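Local coordinates for uncharacterized protein SPO1766 (Silicibacter pomeroyi, PDB 3DNX) that is of unknown function but belongs to the MmcB-like family of the PDDEXK nuclease clan, which suggests a role in DNA repair, at residues V56-S61 with Q73-W78. Sequence-based numbering, arbitrary orientation.
Sequences VIECKS and QGYLEW. With NA (sodium ion), chain C.
E58 and Y75 meet almost at right angles, the glutamate of strand 54-59 reaching across the tyrosine ring in the turn-like segment 73-78. The CB of Y75 lies 4.3 Å from CG1 of V56, the apolar part of the contact. With its CG turned away from its own carbonyl carbon (chi1 -60°), Y75 then sends the ring out toward E58. CD1 and CE1 lie beside E58 CG, which is 3.8 Å from CE1. Farther out, CZ sits 3.5 Å from E58 OE1, while OE2 lies over one face, the carboxylate plane tilted 37° from the ring. At the tip, OH comes within 3.2 Å of E58 OE1 but is hydrogen-bonded to D69. E58 OE2, for its part, accepts from the backbone N of D44. The sequence E58-C59-K60, whose first two residues lie on central strand 54-59, with D44 on the adjoining one, matches the D...(D/E)XK signature of PDDEXK nucleases, so this is probably the equivalent of their active site. A sodium ion lies next to it, coordinated by C59 O at 2.5 Å, by D65 and by three waters. One of these waters accepts a hydrogen bond from K60 NZ at 2.8 Å. An alanine in place of E58 would probably uncover one side of the Y75 ring and leave the D44 N-H without its acceptor. Nearer the start of the strand, V56 CG2 approaches the backbone O of W78, whose indole makes a cation-pi contact with R124.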
ATOM      1  N   VAL A  56      12.761  -0.601  -9.783  1.00 29.67           N
ATOM      2  CA  VAL A  56      13.383   0.481  -9.061  1.00 28.16           C
ATOM      3  C   VAL A  56      13.679   1.558 -10.099  1.00 28.83           C
ATOM      4  O   VAL A  56      14.268   1.287 -11.178  1.00 26.41           O
ATOM      5  CB  VAL A  56      14.667   0.020  -8.360  1.00 29.11           C
ATOM      6  CG1 VAL A  56      15.609   1.224  -8.058  1.00 27.78           C
ATOM      7  CG2 VAL A  56      14.303  -0.810  -7.114  1.00 28.12           C
ATOM      8  N   ILE A  57      13.269   2.780  -9.772  1.00 28.50           N
ATOM      9  CA  ILE A  57      13.541   3.936 -10.611  1.00 29.08           C
ATOM     10  C   ILE A  57      14.250   4.989  -9.777  1.00 28.55           C
ATOM     11  O   ILE A  57      13.707   5.496  -8.786  1.00 28.15           O
ATOM     12  CB  ILE A  57      12.258   4.537 -11.240  1.00 29.43           C
ATOM     13  CG1 ILE A  57      11.542   3.481 -12.064  1.00 31.46           C
ATOM     14  CG2 ILE A  57      12.561   5.759 -12.134  1.00 30.38           C
ATOM     15  CD1 ILE A  57      10.272   3.045 -11.429  1.00 34.04           C
ATOM     16  N   GLU A  58      15.479   5.307 -10.193  1.00 26.85           N
ATOM     17  CA  GLU A  58      16.243   6.357  -9.596  1.00 26.66           C
ATOM     18  C   GLU A  58      16.090   7.630 -10.417  1.00 28.23           C
ATOM     19  O   GLU A  58      16.494   7.668 -11.611  1.00 28.33           O
ATOM     20  CB  GLU A  58      17.725   5.949  -9.509  1.00 26.95           C
ATOM     21  CG  GLU A  58      18.024   4.933  -8.463  1.00 26.27           C
ATOM     22  CD  GLU A  58      17.807   5.470  -7.068  1.00 28.92           C
ATOM     23  OE1 GLU A  58      18.683   6.213  -6.578  1.00 30.37           O
ATOM     24  OE2 GLU A  58      16.768   5.147  -6.461  1.00 26.72           O
ATOM     25  N   CYS A  59      15.624   8.668  -9.745  1.00 29.07           N
ATOM     26  CA  CYS A  59      15.284   9.940 -10.336  1.00 30.82           C
ATOM     27  C   CYS A  59      16.432  10.900 -10.127  1.00 30.88           C
ATOM     28  O   CYS A  59      16.620  11.421  -9.049  1.00 31.72           O
ATOM     29  CB  CYS A  59      13.984  10.484  -9.734  1.00 30.80           C
ATOM     30  SG  CYS A  59      12.578   9.378  -9.991  1.00 33.27           S
ATOM     31  N   LYS A  60      17.214  11.150 -11.174  1.00 31.20           N
ATOM     32  CA  LYS A  60      18.359  12.041 -11.050  1.00 32.78           C
ATOM     33  C   LYS A  60      18.066  13.395 -11.701  1.00 33.46           C
ATOM     34  O   LYS A  60      17.827  13.493 -12.886  1.00 32.62           O
ATOM     35  CB  LYS A  60      19.591  11.383 -11.645  1.00 32.90           C
ATOM     36  CG  LYS A  60      19.922  10.052 -10.995  1.00 35.60           C
ATOM     37  CD  LYS A  60      20.239  10.308  -9.524  1.00 38.77           C
ATOM     38  CE  LYS A  60      20.526   9.067  -8.782  1.00 42.21           C
ATOM     39  NZ  LYS A  60      20.828   9.332  -7.321  1.00 43.45           N
ATOM     40  N   SER A  61      18.113  14.439 -10.892  1.00 34.39           N
ATOM     41  CA  SER A  61      17.648  15.742 -11.301  1.00 35.27           C
ATOM     42  C   SER A  61      18.784  16.588 -11.894  1.00 35.26           C
ATOM     43  O   SER A  61      18.517  17.653 -12.477  1.00 35.69           O
ATOM     44  CB  SER A  61      17.025  16.417 -10.094  1.00 35.37           C
ATOM     45  OG  SER A  61      17.983  16.491  -9.025  1.00 40.50           O
ATOM     46  N   GLN A  73      24.721  -0.048  -8.789  1.00 28.41           N
ATOM     47  CA  GLN A  73      24.657  -1.480  -9.084  1.00 28.68           C
ATOM     48  C   GLN A  73      24.121  -2.295  -7.882  1.00 27.89           C
ATOM     49  O   GLN A  73      23.572  -3.366  -8.086  1.00 27.19           O
ATOM     50  CB  GLN A  73      25.973  -2.016  -9.591  1.00 29.10           C
ATOM     51  CG  GLN A  73      26.086  -1.816 -11.098  1.00 32.33           C
ATOM     52  CD  GLN A  73      27.497  -1.741 -11.567  1.00 36.45           C
ATOM     53  OE1 GLN A  73      27.966  -2.609 -12.301  1.00 39.10           O
ATOM     54  NE2 GLN A  73      28.205  -0.694 -11.146  1.00 40.07           N
ATOM     55  N   GLY A  74      24.239  -1.746  -6.668  1.00 27.12           N
ATOM     56  CA  GLY A  74      23.670  -2.360  -5.464  1.00 27.41           C
ATOM     57  C   GLY A  74      22.161  -2.408  -5.409  1.00 27.35           C
ATOM     58  O   GLY A  74      21.590  -3.203  -4.634  1.00 27.03           O
ATOM     59  N   TYR A  75      21.500  -1.568  -6.206  1.00 26.61           N
ATOM     60  CA  TYR A  75      20.055  -1.639  -6.318  1.00 26.99           C
ATOM     61  C   TYR A  75      19.563  -2.838  -7.128  1.00 27.21           C
ATOM     62  O   TYR A  75      18.419  -3.246  -6.989  1.00 26.79           O
ATOM     63  CB  TYR A  75      19.466  -0.390  -6.955  1.00 27.27           C
ATOM     64  CG  TYR A  75      19.713   0.913  -6.251  1.00 27.75           C
ATOM     65  CD1 TYR A  75      20.351   1.959  -6.915  1.00 28.90           C
ATOM     66  CD2 TYR A  75      19.273   1.135  -4.946  1.00 30.26           C
ATOM     67  CE1 TYR A  75      20.558   3.186  -6.309  1.00 29.21           C
ATOM     68  CE2 TYR A  75      19.487   2.382  -4.314  1.00 29.26           C
ATOM     69  CZ  TYR A  75      20.135   3.392  -5.002  1.00 31.18           C
ATOM     70  OH  TYR A  75      20.368   4.625  -4.436  1.00 29.57           O
ATOM     71  N   LEU A  76      20.415  -3.391  -7.979  1.00 27.33           N
ATOM     72  CA  LEU A  76      19.995  -4.442  -8.911  1.00 27.22           C
ATOM     73  C   LEU A  76      19.378  -5.695  -8.269  1.00 26.79           C
ATOM     74  O   LEU A  76      18.395  -6.257  -8.782  1.00 26.50           O
ATOM     75  CB  LEU A  76      21.187  -4.810  -9.814  1.00 27.40           C
ATOM     76  CG  LEU A  76      21.653  -3.667 -10.747  1.00 26.60           C
ATOM     77  CD1 LEU A  76      22.668  -4.155 -11.795  1.00 25.98           C
ATOM     78  CD2 LEU A  76      20.448  -2.999 -11.426  1.00 25.85           C
ATOM     79  N   GLU A  77      19.969  -6.137  -7.162  1.00 26.70           N
ATOM     80  CA  GLU A  77      19.512  -7.310  -6.460  1.00 27.00           C
ATOM     81  C   GLU A  77      18.169  -7.117  -5.758  1.00 27.17           C
ATOM     82  O   GLU A  77      17.627  -8.062  -5.193  1.00 26.94           O
ATOM     83  CB  GLU A  77      20.575  -7.778  -5.447  1.00 27.76           C
ATOM     84  CG  GLU A  77      20.905  -6.814  -4.287  1.00 27.43           C
ATOM     85  CD  GLU A  77      21.644  -7.529  -3.168  1.00 30.96           C
ATOM     86  OE1 GLU A  77      21.429  -8.758  -3.019  1.00 29.86           O
ATOM     87  OE2 GLU A  77      22.431  -6.881  -2.436  1.00 31.00           O
ATOM     88  N   TRP A  78      17.637  -5.902  -5.780  1.00 27.84           N
ATOM     89  CA  TRP A  78      16.379  -5.602  -5.100  1.00 28.52           C
ATOM     90  C   TRP A  78      15.230  -5.333  -6.056  1.00 29.51           C
ATOM     91  O   TRP A  78      14.208  -4.809  -5.621  1.00 29.23           O
ATOM     92  CB  TRP A  78      16.571  -4.403  -4.172  1.00 28.34           C
ATOM     93  CG  TRP A  78      17.583  -4.674  -3.135  1.00 27.70           C
ATOM     94  CD1 TRP A  78      18.835  -4.149  -3.061  1.00 28.32           C
ATOM     95  CD2 TRP A  78      17.458  -5.585  -2.028  1.00 28.02           C
ATOM     96  NE1 TRP A  78      19.500  -4.667  -1.965  1.00 26.63           N
ATOM     97  CE2 TRP A  78      18.677  -5.549  -1.318  1.00 26.73           C
ATOM     98  CE3 TRP A  78      16.432  -6.428  -1.573  1.00 26.37           C
ATOM     99  CZ2 TRP A  78      18.893  -6.300  -0.178  1.00 28.27           C
ATOM    100  CZ3 TRP A  78      16.638  -7.167  -0.444  1.00 27.45           C
ATOM    101  CH2 TRP A  78      17.869  -7.111   0.245  1.00 28.83           C
TER
HETATM  102 NA    NA C 202      17.492  12.240  -6.833  1.00 55.23          NA
HETATM  103  O   HOH W   1      18.247  10.065  -6.457  1.00 42.04           O
HETATM  104  O   HOH W   2      15.416  12.112  -6.020  1.00 40.37           O
HETATM  105  O   HOH W   3      18.819  12.933  -5.054  1.00 46.64           O